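Local coordinates for negative regulator of ofd1 (Schizosaccharomyces pombe, PDB 3QTM), which is required for correct translation termination, directly inhibits ofd1 and promotes stability of the released transcription factor domain of sre1 in the control of hypoxic gene expression, at residues L180-L185 with L219-D224; Y100-I105 with L130-V135; E318-I323 with E339-Y344. One frame throughout, in Å; residues are numbered along the deposited sequence.

Contact 1 (L180-L185 with L219-D224); sequences LTPDSL and LKSVVD
With chi1 of 76°, Ser221 places OG between its own backbone N and carbonyl carbon, over the ring of Pro182, while Leu180, whose CG lies opposite the backbone N (chi1 -168°), extends CD2 against the side chain of Lys220. Ser221 is the centre of this buried contact. Its CB points into the 180-185 turn and is met by the carbonyl oxygen of Leu180, 3.4 Å from CB, and from another direction by Leu185 CD1 at 3.9 Å from the same carbon. The hydroxyl does not bond across the contact; it is hydrogen-bonded to Trp218 O, three residues back, and presents OG to Pro182 CG at 3.7 Å as a packing surface. On one flank Pro182 CG also touches Val222 CG1 (3.7 Å). On another, Leu180 CD2 rests on the aliphatic part of Lys220, with Lys220 CG nearest at 3.9 Å, and the two side chains run at about a right angle. Lys220 then bends away, and its NZ is hydrogen-bonded to Thr174 O. A water near Leu180 O and Ser221 O may bridge the segments, but its bond to Leu180 O is weak and its distance to Ser221 O doubtfully short. The turn is shaped from within: Ser184 N donates to Thr181 OG1 at 3.0 Å with an N-H...O angle of 162°. This is an ST motif, in an interhelical turn that packs against the end of helix 213-220 within an all-helical, TPR-related fold.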
ATOM      1  N   LEU A 180       7.761   9.253  -1.249  1.00 26.02           N
ATOM      2  CA  LEU A 180       7.262   7.963  -1.729  1.00 27.20           C
ATOM      3  C   LEU A 180       8.028   6.812  -1.082  1.00 26.50           C
ATOM      4  O   LEU A 180       8.929   6.240  -1.684  1.00 30.26           O
ATOM      5  CB  LEU A 180       7.358   7.865  -3.259  1.00 24.96           C
ATOM      6  CG  LEU A 180       6.621   6.694  -3.936  1.00 29.64           C
ATOM      7  CD1 LEU A 180       5.110   6.940  -4.006  1.00 23.18           C
ATOM      8  CD2 LEU A 180       7.169   6.409  -5.333  1.00 26.10           C
ATOM      9  N   THR A 181       7.655   6.474   0.145  1.00 24.33           N
ATOM     10  CA  THR A 181       8.289   5.390   0.889  1.00 25.65           C
ATOM     11  C   THR A 181       7.332   4.214   1.027  1.00 27.46           C
ATOM     12  O   THR A 181       6.116   4.378   0.843  1.00 24.45           O
ATOM     13  CB  THR A 181       8.612   5.843   2.313  1.00 27.04           C
ATOM     14  OG1 THR A 181       7.389   6.178   2.978  1.00 27.25           O
ATOM     15  CG2 THR A 181       9.546   7.079   2.309  1.00 30.28           C
ATOM     16  N   PRO A 182       7.866   3.029   1.386  1.00 28.20           N
ATOM     17  CA  PRO A 182       6.984   1.889   1.664  1.00 27.37           C
ATOM     18  C   PRO A 182       5.916   2.215   2.708  1.00 29.44           C
ATOM     19  O   PRO A 182       4.772   1.758   2.583  1.00 26.31           O
ATOM     20  CB  PRO A 182       7.953   0.823   2.182  1.00 27.34           C
ATOM     21  CG  PRO A 182       9.229   1.139   1.475  1.00 25.99           C
ATOM     22  CD  PRO A 182       9.289   2.641   1.430  1.00 25.28           C
ATOM     23  N   ASP A 183       6.267   3.002   3.718  1.00 26.54           N
ATOM     24  CA  ASP A 183       5.282   3.358   4.729  1.00 28.32           C
ATOM     25  C   ASP A 183       4.167   4.231   4.139  1.00 28.28           C
ATOM     26  O   ASP A 183       2.989   4.022   4.412  1.00 28.09           O
ATOM     27  CB  ASP A 183       5.929   4.098   5.890  1.00 30.95           C
ATOM     28  CG  ASP A 183       4.908   4.562   6.901  1.00 37.00           C
ATOM     29  OD1 ASP A 183       4.381   3.692   7.634  1.00 38.39           O
ATOM     30  OD2 ASP A 183       4.621   5.782   6.943  1.00 38.49           O
ATOM     31  N   SER A 184       4.533   5.210   3.327  1.00 24.70           N
ATOM     32  CA  SER A 184       3.512   6.078   2.753  1.00 27.00           C
ATOM     33  C   SER A 184       2.588   5.322   1.799  1.00 26.70           C
ATOM     34  O   SER A 184       1.513   5.810   1.475  1.00 24.20           O
ATOM     35  CB  SER A 184       4.128   7.265   2.028  1.00 22.98           C
ATOM     36  OG  SER A 184       4.513   6.896   0.727  1.00 24.57           O
ATOM     37  N   LEU A 185       3.000   4.144   1.337  1.00 22.82           N
ATOM     38  CA  LEU A 185       2.136   3.382   0.442  1.00 25.26           C
ATOM     39  C   LEU A 185       1.251   2.386   1.172  1.00 24.13           C
ATOM     40  O   LEU A 185       0.570   1.597   0.534  1.00 25.01           O
ATOM     41  CB  LEU A 185       2.942   2.656  -0.629  1.00 25.27           C
ATOM     42  CG  LEU A 185       3.693   3.527  -1.632  1.00 24.40           C
ATOM     43  CD1 LEU A 185       4.510   2.640  -2.615  1.00 19.88           C
ATOM     44  CD2 LEU A 185       2.698   4.410  -2.360  1.00 19.41           C
ATOM     45  N   LEU A 219       7.316  -0.890  -6.187  1.00 24.35           N
ATOM     46  CA  LEU A 219       8.650  -1.046  -6.741  1.00 26.55           C
ATOM     47  C   LEU A 219       9.385   0.276  -6.785  1.00 27.50           C
ATOM     48  O   LEU A 219      10.555   0.347  -6.428  1.00 29.27           O
ATOM     49  CB  LEU A 219       8.600  -1.671  -8.145  1.00 28.95           C
ATOM     50  CG  LEU A 219       8.190  -3.144  -8.200  1.00 30.92           C
ATOM     51  CD1 LEU A 219       7.926  -3.607  -9.637  1.00 30.31           C
ATOM     52  CD2 LEU A 219       9.261  -4.005  -7.539  1.00 31.46           C
ATOM     53  N   LYS A 220       8.707   1.337  -7.210  1.00 28.14           N
ATOM     54  CA  LYS A 220       9.377   2.628  -7.293  1.00 26.71           C
ATOM     55  C   LYS A 220       9.841   3.142  -5.925  1.00 28.73           C
ATOM     56  O   LYS A 220      10.842   3.852  -5.829  1.00 27.77           O
ATOM     57  CB  LYS A 220       8.506   3.675  -7.991  1.00 28.00           C
ATOM     58  CG  LYS A 220       9.268   4.977  -8.279  1.00 33.32           C
ATOM     59  CD  LYS A 220       8.454   5.989  -9.081  1.00 36.29           C
ATOM     60  CE  LYS A 220       7.741   5.312 -10.240  1.00 38.40           C
ATOM     61  NZ  LYS A 220       7.705   6.161 -11.455  1.00 39.26           N
ATOM     62  N   SER A 221       9.122   2.785  -4.866  1.00 28.04           N
ATOM     63  CA  SER A 221       9.458   3.297  -3.538  1.00 29.78           C
ATOM     64  C   SER A 221      10.814   2.785  -3.039  1.00 27.83           C
ATOM     65  O   SER A 221      11.325   3.251  -2.027  1.00 28.22           O
ATOM     66  CB  SER A 221       8.360   2.965  -2.521  1.00 25.86           C
ATOM     67  OG  SER A 221       8.409   1.610  -2.125  1.00 27.69           O
ATOM     68  N   VAL A 222      11.385   1.827  -3.753  1.00 26.61           N
ATOM     69  CA  VAL A 222      12.631   1.205  -3.327  1.00 32.18           C
ATOM     70  C   VAL A 222      13.580   0.904  -4.496  1.00 36.29           C
ATOM     71  O   VAL A 222      14.448   0.043  -4.381  1.00 38.42           O
ATOM     72  CB  VAL A 222      12.364  -0.089  -2.502  1.00 30.49           C
ATOM     73  CG1 VAL A 222      11.574   0.230  -1.244  1.00 28.87           C
ATOM     74  CG2 VAL A 222      11.622  -1.122  -3.338  1.00 26.64           C
ATOM     75  N   VAL A 223      13.421   1.629  -5.604  1.00 36.53           N
ATOM     76  CA  VAL A 223      14.291   1.464  -6.776  1.00 39.47           C
ATOM     77  C   VAL A 223      15.761   1.702  -6.456  1.00 43.14           C
ATOM     78  O   VAL A 223      16.613   0.881  -6.795  1.00 45.26           O
ATOM     79  CB  VAL A 223      13.904   2.401  -7.953  1.00 35.42           C
ATOM     80  CG1 VAL A 223      12.602   1.966  -8.565  1.00 41.59           C
ATOM     81  CG2 VAL A 223      13.837   3.855  -7.502  1.00 36.48           C
ATOM     82  N   ASP A 224      16.056   2.833  -5.824  1.00 41.19           N
ATOM     83  CA  ASP A 224      17.418   3.121  -5.399  1.00 44.92           C
ATOM     84  C   ASP A 224      18.031   1.862  -4.783  1.00 46.68           C
ATOM     85  O   ASP A 224      17.576   1.399  -3.738  1.00 43.16           O
ATOM     86  CB  ASP A 224      17.424   4.264  -4.383  1.00 46.55           C
ATOM     87  CG  ASP A 224      18.804   4.519  -3.794  1.00 49.12           C
ATOM     88  OD1 ASP A 224      19.767   3.837  -4.205  1.00 48.59           O
ATOM     89  OD2 ASP A 224      18.928   5.399  -2.915  1.00 49.78           O
TER
HETATM   90  O   HOH W   1      11.753   4.921  -0.226  1.00 34.49           O

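Contact 2 (Y100-I105 with L130-V135)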
ATOM      1  N   TYR A 100     -10.750  14.485  10.192  1.00 19.24           N
ATOM      2  CA  TYR A 100      -9.358  14.728   9.824  1.00 21.04           C
ATOM      3  C   TYR A 100      -9.000  14.162   8.432  1.00 19.16           C
ATOM      4  O   TYR A 100      -8.191  14.741   7.711  1.00 18.09           O
ATOM      5  CB  TYR A 100      -8.406  14.237  10.925  1.00 17.97           C
ATOM      6  CG  TYR A 100      -8.187  15.315  11.973  1.00 20.93           C
ATOM      7  CD1 TYR A 100      -8.977  15.378  13.120  1.00 22.83           C
ATOM      8  CD2 TYR A 100      -7.228  16.313  11.780  1.00 18.95           C
ATOM      9  CE1 TYR A 100      -8.801  16.386  14.057  1.00 23.06           C
ATOM     10  CE2 TYR A 100      -7.048  17.330  12.706  1.00 18.85           C
ATOM     11  CZ  TYR A 100      -7.832  17.361  13.842  1.00 22.97           C
ATOM     12  OH  TYR A 100      -7.648  18.367  14.757  1.00 25.31           O
ATOM     13  N   ILE A 101      -9.610  13.038   8.054  1.00 17.69           N
ATOM     14  CA  ILE A 101      -9.460  12.518   6.697  1.00 16.92           C
ATOM     15  C   ILE A 101     -10.089  13.510   5.717  1.00 18.29           C
ATOM     16  O   ILE A 101      -9.471  13.853   4.719  1.00 16.06           O
ATOM     17  CB  ILE A 101     -10.127  11.130   6.530  1.00 18.71           C
ATOM     18  CG1 ILE A 101      -9.469  10.093   7.445  1.00 17.80           C
ATOM     19  CG2 ILE A 101     -10.134  10.680   5.055  1.00 16.60           C
ATOM     20  CD1 ILE A 101     -10.215   8.742   7.470  1.00 20.10           C
ATOM     21  N   ASP A 102     -11.314  13.968   6.006  1.00 15.69           N
ATOM     22  CA  ASP A 102     -11.974  14.984   5.175  1.00 20.45           C
ATOM     23  C   ASP A 102     -11.114  16.241   5.018  1.00 20.85           C
ATOM     24  O   ASP A 102     -10.991  16.791   3.919  1.00 18.46           O
ATOM     25  CB  ASP A 102     -13.326  15.398   5.756  1.00 19.89           C
ATOM     26  CG  ASP A 102     -14.342  14.255   5.780  1.00 27.69           C
ATOM     27  OD1 ASP A 102     -14.163  13.267   5.031  1.00 27.33           O
ATOM     28  OD2 ASP A 102     -15.334  14.357   6.546  1.00 27.96           O
ATOM     29  N   ALA A 103     -10.553  16.718   6.126  1.00 18.38           N
ATOM     30  CA  ALA A 103      -9.690  17.904   6.070  1.00 20.31           C
ATOM     31  C   ALA A 103      -8.446  17.655   5.209  1.00 18.88           C
ATOM     32  O   ALA A 103      -8.070  18.502   4.397  1.00 19.04           O
ATOM     33  CB  ALA A 103      -9.306  18.353   7.464  1.00 19.54           C
ATOM     34  N   ALA A 104      -7.825  16.485   5.371  1.00 15.80           N
ATOM     35  CA  ALA A 104      -6.675  16.101   4.544  1.00 16.66           C
ATOM     36  C   ALA A 104      -7.006  16.171   3.054  1.00 19.82           C
ATOM     37  O   ALA A 104      -6.200  16.662   2.251  1.00 17.09           O
ATOM     38  CB  ALA A 104      -6.191  14.692   4.905  1.00 13.59           C
ATOM     39  N   ILE A 105      -8.176  15.637   2.691  1.00 17.14           N
ATOM     40  CA  ILE A 105      -8.680  15.704   1.324  1.00 19.53           C
ATOM     41  C   ILE A 105      -8.876  17.155   0.863  1.00 18.35           C
ATOM     42  O   ILE A 105      -8.403  17.549  -0.193  1.00 21.14           O
ATOM     43  CB  ILE A 105     -10.042  14.955   1.186  1.00 20.44           C
ATOM     44  CG1 ILE A 105      -9.851  13.436   1.367  1.00 16.50           C
ATOM     45  CG2 ILE A 105     -10.714  15.322  -0.152  1.00 18.19           C
ATOM     46  CD1 ILE A 105     -11.165  12.615   1.381  1.00 18.41           C
ATOM     47  N   LEU A 130      -8.010   7.059  -0.184  1.00 14.99           N
ATOM     48  CA  LEU A 130      -8.042   5.650   0.218  1.00 19.26           C
ATOM     49  C   LEU A 130      -8.404   5.498   1.694  1.00 20.87           C
ATOM     50  O   LEU A 130      -9.128   4.563   2.054  1.00 20.25           O
ATOM     51  CB  LEU A 130      -6.734   4.914  -0.101  1.00 16.69           C
ATOM     52  CG  LEU A 130      -6.458   4.645  -1.586  1.00 21.56           C
ATOM     53  CD1 LEU A 130      -5.087   4.000  -1.772  1.00 19.39           C
ATOM     54  CD2 LEU A 130      -7.556   3.781  -2.215  1.00 20.45           C
ATOM     55  N   GLU A 131      -7.934   6.409   2.548  1.00 17.78           N
ATOM     56  CA  GLU A 131      -8.312   6.312   3.970  1.00 20.21           C
ATOM     57  C   GLU A 131      -9.799   6.588   4.123  1.00 21.14           C
ATOM     58  O   GLU A 131     -10.455   6.008   4.983  1.00 20.39           O
ATOM     59  CB  GLU A 131      -7.504   7.246   4.875  1.00 18.05           C
ATOM     60  CG  GLU A 131      -6.044   6.866   4.983  1.00 22.63           C
ATOM     61  CD  GLU A 131      -5.834   5.480   5.591  1.00 28.88           C
ATOM     62  OE1 GLU A 131      -6.748   4.966   6.276  1.00 29.90           O
ATOM     63  OE2 GLU A 131      -4.743   4.904   5.388  1.00 34.88           O
ATOM     64  N   LYS A 132     -10.324   7.478   3.283  1.00 19.95           N
ATOM     65  CA  LYS A 132     -11.759   7.736   3.258  1.00 18.39           C
ATOM     66  C   LYS A 132     -12.536   6.437   2.924  1.00 21.16           C
ATOM     67  O   LYS A 132     -13.533   6.114   3.578  1.00 19.23           O
ATOM     68  CB  LYS A 132     -12.078   8.838   2.245  1.00 18.36           C
ATOM     69  CG  LYS A 132     -13.559   9.207   2.140  1.00 23.02           C
ATOM     70  CD  LYS A 132     -14.064   9.898   3.404  1.00 25.58           C
ATOM     71  CE  LYS A 132     -15.477  10.470   3.209  1.00 30.27           C
ATOM     72  NZ  LYS A 132     -16.091  10.956   4.490  1.00 26.98           N
ATOM     73  N   VAL A 133     -12.060   5.695   1.921  1.00 19.29           N
ATOM     74  CA  VAL A 133     -12.697   4.441   1.516  1.00 22.07           C
ATOM     75  C   VAL A 133     -12.799   3.468   2.695  1.00 21.89           C
ATOM     76  O   VAL A 133     -13.850   2.872   2.952  1.00 20.07           O
ATOM     77  CB  VAL A 133     -11.904   3.760   0.383  1.00 21.60           C
ATOM     78  CG1 VAL A 133     -12.295   2.297   0.268  1.00 19.47           C
ATOM     79  CG2 VAL A 133     -12.089   4.510  -0.958  1.00 20.24           C
ATOM     80  N   ARG A 134     -11.693   3.315   3.411  1.00 23.15           N
ATOM     81  CA  ARG A 134     -11.659   2.435   4.568  1.00 22.05           C
ATOM     82  C   ARG A 134     -12.689   2.837   5.622  1.00 22.64           C
ATOM     83  O   ARG A 134     -13.404   1.990   6.166  1.00 23.86           O
ATOM     84  CB  ARG A 134     -10.263   2.384   5.184  1.00 20.40           C
ATOM     85  CG  ARG A 134     -10.185   1.510   6.435  1.00 24.48           C
ATOM     86  CD  ARG A 134      -8.797   1.551   7.052  1.00 26.04           C
ATOM     87  NE  ARG A 134      -8.430   2.915   7.410  1.00 30.39           N
ATOM     88  CZ  ARG A 134      -8.849   3.540   8.506  1.00 32.87           C
ATOM     89  NH1 ARG A 134      -9.650   2.922   9.364  1.00 30.76           N
ATOM     90  NH2 ARG A 134      -8.464   4.785   8.751  1.00 30.82           N
ATOM     91  N   VAL A 135     -12.770   4.126   5.919  1.00 20.68           N
ATOM     92  CA  VAL A 135     -13.732   4.569   6.925  1.00 20.31           C
ATOM     93  C   VAL A 135     -15.186   4.396   6.431  1.00 23.41           C
ATOM     94  O   VAL A 135     -16.078   4.035   7.212  1.00 19.42           O
ATOM     95  CB  VAL A 135     -13.451   6.012   7.405  1.00 21.70           C
ATOM     96  CG1 VAL A 135     -14.641   6.551   8.158  1.00 22.75           C
ATOM     97  CG2 VAL A 135     -12.199   6.042   8.296  1.00 23.32           C
TER
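Lys132 NZ is gripped by two carboxylates of the helix it faces: Asp102 OD1, at 3.1 Å from NZ and using its syn lone pair, and Glu98 OE2, one turn earlier on helix 97-110. Two acidic partners probably stabilise the charged form of this buried lysine. The amine gets there because the Lys132 chain leaves opposite its backbone N and then bends at chi2 (68°), which brings CD and CE past Asp102 OD1 at a slant and NZ within bonding distance of it. The carbon side of the contact is built on Ile101, and its two branches divide the work. CG2 settles on the backbone of the other helix, 3.7 Å from Lys132 N, whereas CD1 reaches further and presses on Val135 CG2 at 3.5 Å, tighter than usual for carbons. The helices that meet here, 97-110 and 119-142, follow each other in the chain and run nearly antiparallel, their local axes 9.7 Å apart at an angle of 153°, the kind of helical hairpin from which TPR-like arrays are made. Helix 151-170 adds Tyr158 to the surroundings of Lys132. A turn further along 97-110, Ile105 meets the Lys132 side chain at about a right angle, CD1 4.0 Å from Lys132 CB. Glu131 meets Ile101 CD1 with its backbone O and with CB; its carboxylate turns away, and OE1 is held side-on by Arg134 through NE (2.9 Å from OE1) and NH2, in the guanidinium plane, while NH2 also pairs with Glu97 OE2.

Contact 3 (E318-I323 with E339-Y344); sequences EACNAI and EFVEAY
The last turn of helix 335-343 crosses helix 309-328 at 124°, the local axes approaching to 9.9 Å, with Cys320 and Val341 nearest in backbone. This pair of consecutive helices lies at the C-terminal end of the TPR-related array, and no hydrogen bond joins the two segments: they meet through apolar side chains, two aromatic rings and a sulfur. Phe340 carries one half of the contact. Its CG stands opposite the backbone N (chi1 173°), which directs the ring across to helix 309-328, where the backbone of Cys320 lies at the ring edge, close to its plane, with Cys320 N 3.8 Å from CE1. Ile323 CD1 approaches the same ring obliquely, 3.6 Å from Phe340 CD1, and Ala319 CB does likewise at 3.9 Å from Phe340 CZ. Met300 of helix 292-305 and Leu316 also touch Phe340, so that its ring ties the terminal helix to two preceding helices. Beside this cluster Ile323 sends its other branch to Val341: CG2 lies only 3.4 Å from Val341 CG1, a close carbon pair. Thus one isoleucine serves two neighbours, CD1 for the phenylalanine and CG2 for the valine. Cys320 turns its side chain toward Tyr344, the last modelled residue, passing CB over one face of the Tyr344 ring near its rim. The sulfur takes up an oblique sulfur-aromatic position, with SG 4.5 Å from the Tyr344 ring centroid and 38° off the ring normal, its nearest ring atom being Tyr344 CD2 at 3.8 Å.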
ATOM      1  N   GLU A 318      10.044 -29.652  -6.186  1.00 30.75           N
ATOM      2  CA  GLU A 318      10.500 -28.365  -5.646  1.00 34.59           C
ATOM      3  C   GLU A 318       9.826 -28.025  -4.309  1.00 31.10           C
ATOM      4  O   GLU A 318      10.486 -27.581  -3.377  1.00 29.37           O
ATOM      5  CB  GLU A 318      10.301 -27.235  -6.664  1.00 30.36           C
ATOM      6  CG  GLU A 318      11.250 -27.320  -7.855  1.00 33.12           C
ATOM      7  CD  GLU A 318      11.108 -26.145  -8.812  1.00 35.49           C
ATOM      8  OE1 GLU A 318       9.983 -25.898  -9.295  1.00 30.93           O
ATOM      9  OE2 GLU A 318      12.127 -25.462  -9.077  1.00 37.91           O
ATOM     10  N   ALA A 319       8.518 -28.255  -4.210  1.00 31.89           N
ATOM     11  CA  ALA A 319       7.813 -28.012  -2.955  1.00 31.63           C
ATOM     12  C   ALA A 319       8.341 -28.912  -1.836  1.00 32.90           C
ATOM     13  O   ALA A 319       8.558 -28.465  -0.704  1.00 31.10           O
ATOM     14  CB  ALA A 319       6.313 -28.205  -3.140  1.00 31.47           C
ATOM     15  N   CYS A 320       8.553 -30.182  -2.158  1.00 34.65           N
ATOM     16  CA  CYS A 320       9.023 -31.150  -1.171  1.00 33.08           C
ATOM     17  C   CYS A 320      10.408 -30.812  -0.642  1.00 34.61           C
ATOM     18  O   CYS A 320      10.665 -30.884   0.567  1.00 35.14           O
ATOM     19  CB  CYS A 320       9.037 -32.550  -1.774  1.00 37.96           C
ATOM     20  SG  CYS A 320       9.285 -33.821  -0.550  1.00 53.37           S
ATOM     21  N   ASN A 321      11.304 -30.453  -1.556  1.00 33.53           N
ATOM     22  CA  ASN A 321      12.653 -30.062  -1.177  1.00 37.13           C
ATOM     23  C   ASN A 321      12.621 -28.841  -0.265  1.00 33.47           C
ATOM     24  O   ASN A 321      13.352 -28.769   0.720  1.00 35.12           O
ATOM     25  CB  ASN A 321      13.493 -29.740  -2.419  1.00 38.53           C
ATOM     26  CG  ASN A 321      13.905 -30.977  -3.194  1.00 40.95           C
ATOM     27  OD1 ASN A 321      13.779 -32.103  -2.711  1.00 41.71           O
ATOM     28  ND2 ASN A 321      14.409 -30.770  -4.407  1.00 41.54           N
ATOM     29  N   ALA A 322      11.774 -27.876  -0.617  1.00 33.02           N
ATOM     30  CA  ALA A 322      11.658 -26.641   0.145  1.00 32.47           C
ATOM     31  C   ALA A 322      11.218 -26.965   1.567  1.00 28.95           C
ATOM     32  O   ALA A 322      11.843 -26.522   2.530  1.00 29.52           O
ATOM     33  CB  ALA A 322      10.673 -25.692  -0.524  1.00 26.84           C
ATOM     34  N   ILE A 323      10.154 -27.752   1.683  1.00 28.40           N
ATOM     35  CA  ILE A 323       9.619 -28.167   2.974  1.00 30.92           C
ATOM     36  C   ILE A 323      10.637 -28.966   3.798  1.00 32.75           C
ATOM     37  O   ILE A 323      10.838 -28.698   4.983  1.00 32.08           O
ATOM     38  CB  ILE A 323       8.346 -29.008   2.789  1.00 33.08           C
ATOM     39  CG1 ILE A 323       7.266 -28.181   2.094  1.00 31.92           C
ATOM     40  CG2 ILE A 323       7.845 -29.546   4.140  1.00 34.75           C
ATOM     41  CD1 ILE A 323       5.993 -28.959   1.808  1.00 35.91           C
ATOM     42  N   GLU A 339       2.360 -34.192   6.148  1.00 54.10           N
ATOM     43  CA  GLU A 339       1.766 -35.252   5.337  1.00 59.58           C
ATOM     44  C   GLU A 339       2.117 -35.121   3.856  1.00 61.72           C
ATOM     45  O   GLU A 339       2.247 -36.128   3.157  1.00 60.59           O
ATOM     46  CB  GLU A 339       0.247 -35.305   5.521  1.00 64.65           C
ATOM     47  CG  GLU A 339      -0.502 -34.111   4.953  1.00 66.64           C
ATOM     48  CD  GLU A 339      -1.943 -34.045   5.442  1.00 75.62           C
ATOM     49  OE1 GLU A 339      -2.542 -35.117   5.685  1.00 81.52           O
ATOM     50  OE2 GLU A 339      -2.474 -32.921   5.589  1.00 78.67           O
ATOM     51  N   PHE A 340       2.270 -33.886   3.380  1.00 58.80           N
ATOM     52  CA  PHE A 340       2.634 -33.674   1.985  1.00 55.22           C
ATOM     53  C   PHE A 340       3.953 -34.349   1.650  1.00 56.43           C
ATOM     54  O   PHE A 340       4.111 -34.903   0.562  1.00 58.88           O
ATOM     55  CB  PHE A 340       2.731 -32.187   1.638  1.00 51.68           C
ATOM     56  CG  PHE A 340       3.276 -31.933   0.262  1.00 48.37           C
ATOM     57  CD1 PHE A 340       4.641 -31.802   0.054  1.00 47.21           C
ATOM     58  CD2 PHE A 340       2.427 -31.855  -0.834  1.00 49.63           C
ATOM     59  CE1 PHE A 340       5.153 -31.583  -1.223  1.00 45.92           C
ATOM     60  CE2 PHE A 340       2.930 -31.632  -2.113  1.00 46.42           C
ATOM     61  CZ  PHE A 340       4.294 -31.496  -2.309  1.00 41.62           C
ATOM     62  N   VAL A 341       4.905 -34.299   2.576  1.00 55.79           N
ATOM     63  CA  VAL A 341       6.221 -34.879   2.321  1.00 59.13           C
ATOM     64  C   VAL A 341       6.233 -36.390   2.550  1.00 63.81           C
ATOM     65  O   VAL A 341       7.015 -37.111   1.929  1.00 63.97           O
ATOM     66  CB  VAL A 341       7.332 -34.205   3.154  1.00 58.97           C
ATOM     67  CG1 VAL A 341       7.291 -32.694   2.974  1.00 52.64           C
ATOM     68  CG2 VAL A 341       7.205 -34.584   4.625  1.00 64.51           C
ATOM     69  N   GLU A 342       5.363 -36.865   3.438  1.00 64.38           N
ATOM     70  CA  GLU A 342       5.186 -38.302   3.628  1.00 67.74           C
ATOM     71  C   GLU A 342       4.549 -38.887   2.369  1.00 68.11           C
ATOM     72  O   GLU A 342       5.084 -39.812   1.755  1.00 69.40           O
ATOM     73  CB  GLU A 342       4.306 -38.600   4.851  1.00 69.27           C
ATOM     74  CG  GLU A 342       4.733 -37.923   6.158  1.00 71.08           C
ATOM     75  CD  GLU A 342       6.019 -38.486   6.759  1.00 81.06           C
ATOM     76  OE1 GLU A 342       6.065 -38.665   7.999  1.00 77.36           O
ATOM     77  OE2 GLU A 342       6.984 -38.743   6.001  1.00 81.83           O
ATOM     78  N   ALA A 343       3.408 -38.324   1.983  1.00 66.89           N
ATOM     79  CA  ALA A 343       2.675 -38.793   0.811  1.00 66.82           C
ATOM     80  C   ALA A 343       3.511 -38.730  -0.469  1.00 66.87           C
ATOM     81  O   ALA A 343       3.218 -39.424  -1.440  1.00 69.13           O
ATOM     82  CB  ALA A 343       1.376 -38.004   0.645  1.00 60.83           C
ATOM     83  N   TYR A 344       4.551 -37.902  -0.473  1.00 64.06           N
ATOM     84  CA  TYR A 344       5.377 -37.755  -1.665  1.00 61.49           C
ATOM     85  C   TYR A 344       6.344 -38.925  -1.828  1.00 63.82           C
ATOM     86  O   TYR A 344       6.284 -39.654  -2.820  1.00 62.41           O
ATOM     87  CB  TYR A 344       6.137 -36.425  -1.655  1.00 57.09           C
ATOM     88  CG  TYR A 344       6.932 -36.187  -2.920  1.00 53.99           C
ATOM     89  CD1 TYR A 344       6.333 -35.638  -4.048  1.00 49.95           C
ATOM     90  CD2 TYR A 344       8.276 -36.529  -2.992  1.00 55.41           C
ATOM     91  CE1 TYR A 344       7.053 -35.430  -5.211  1.00 46.69           C
ATOM     92  CE2 TYR A 344       9.009 -36.325  -4.151  1.00 51.33           C
ATOM     93  CZ  TYR A 344       8.394 -35.773  -5.256  1.00 49.53           C
ATOM     94  OH  TYR A 344       9.120 -35.575  -6.410  1.00 49.16           O
TER

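In the fold
From the N terminus the three contacts follow in series; none nests in or crosses another. Contact 2 comes first, closing a loop of 24 residues between its segments on helices 97-110 and 119-142. Contact 1 then spans 33 residues, bringing the loop before helix 188-197 to the end of helix 213-220, and so ties the N-terminal part of the helical array to its C-terminal part. Its centre is about 21 Å from that of contact 2; helix 119-142 supplies one segment of contact 2 and, through Leu123, touches Leu180 and Leu185 of contact 1. Contact 3 closes the shortest loop, with 15 residues between its segments on helices 309-328 and 335-343. It lies across the chain's centre from contact 2, about 46 Å between centres.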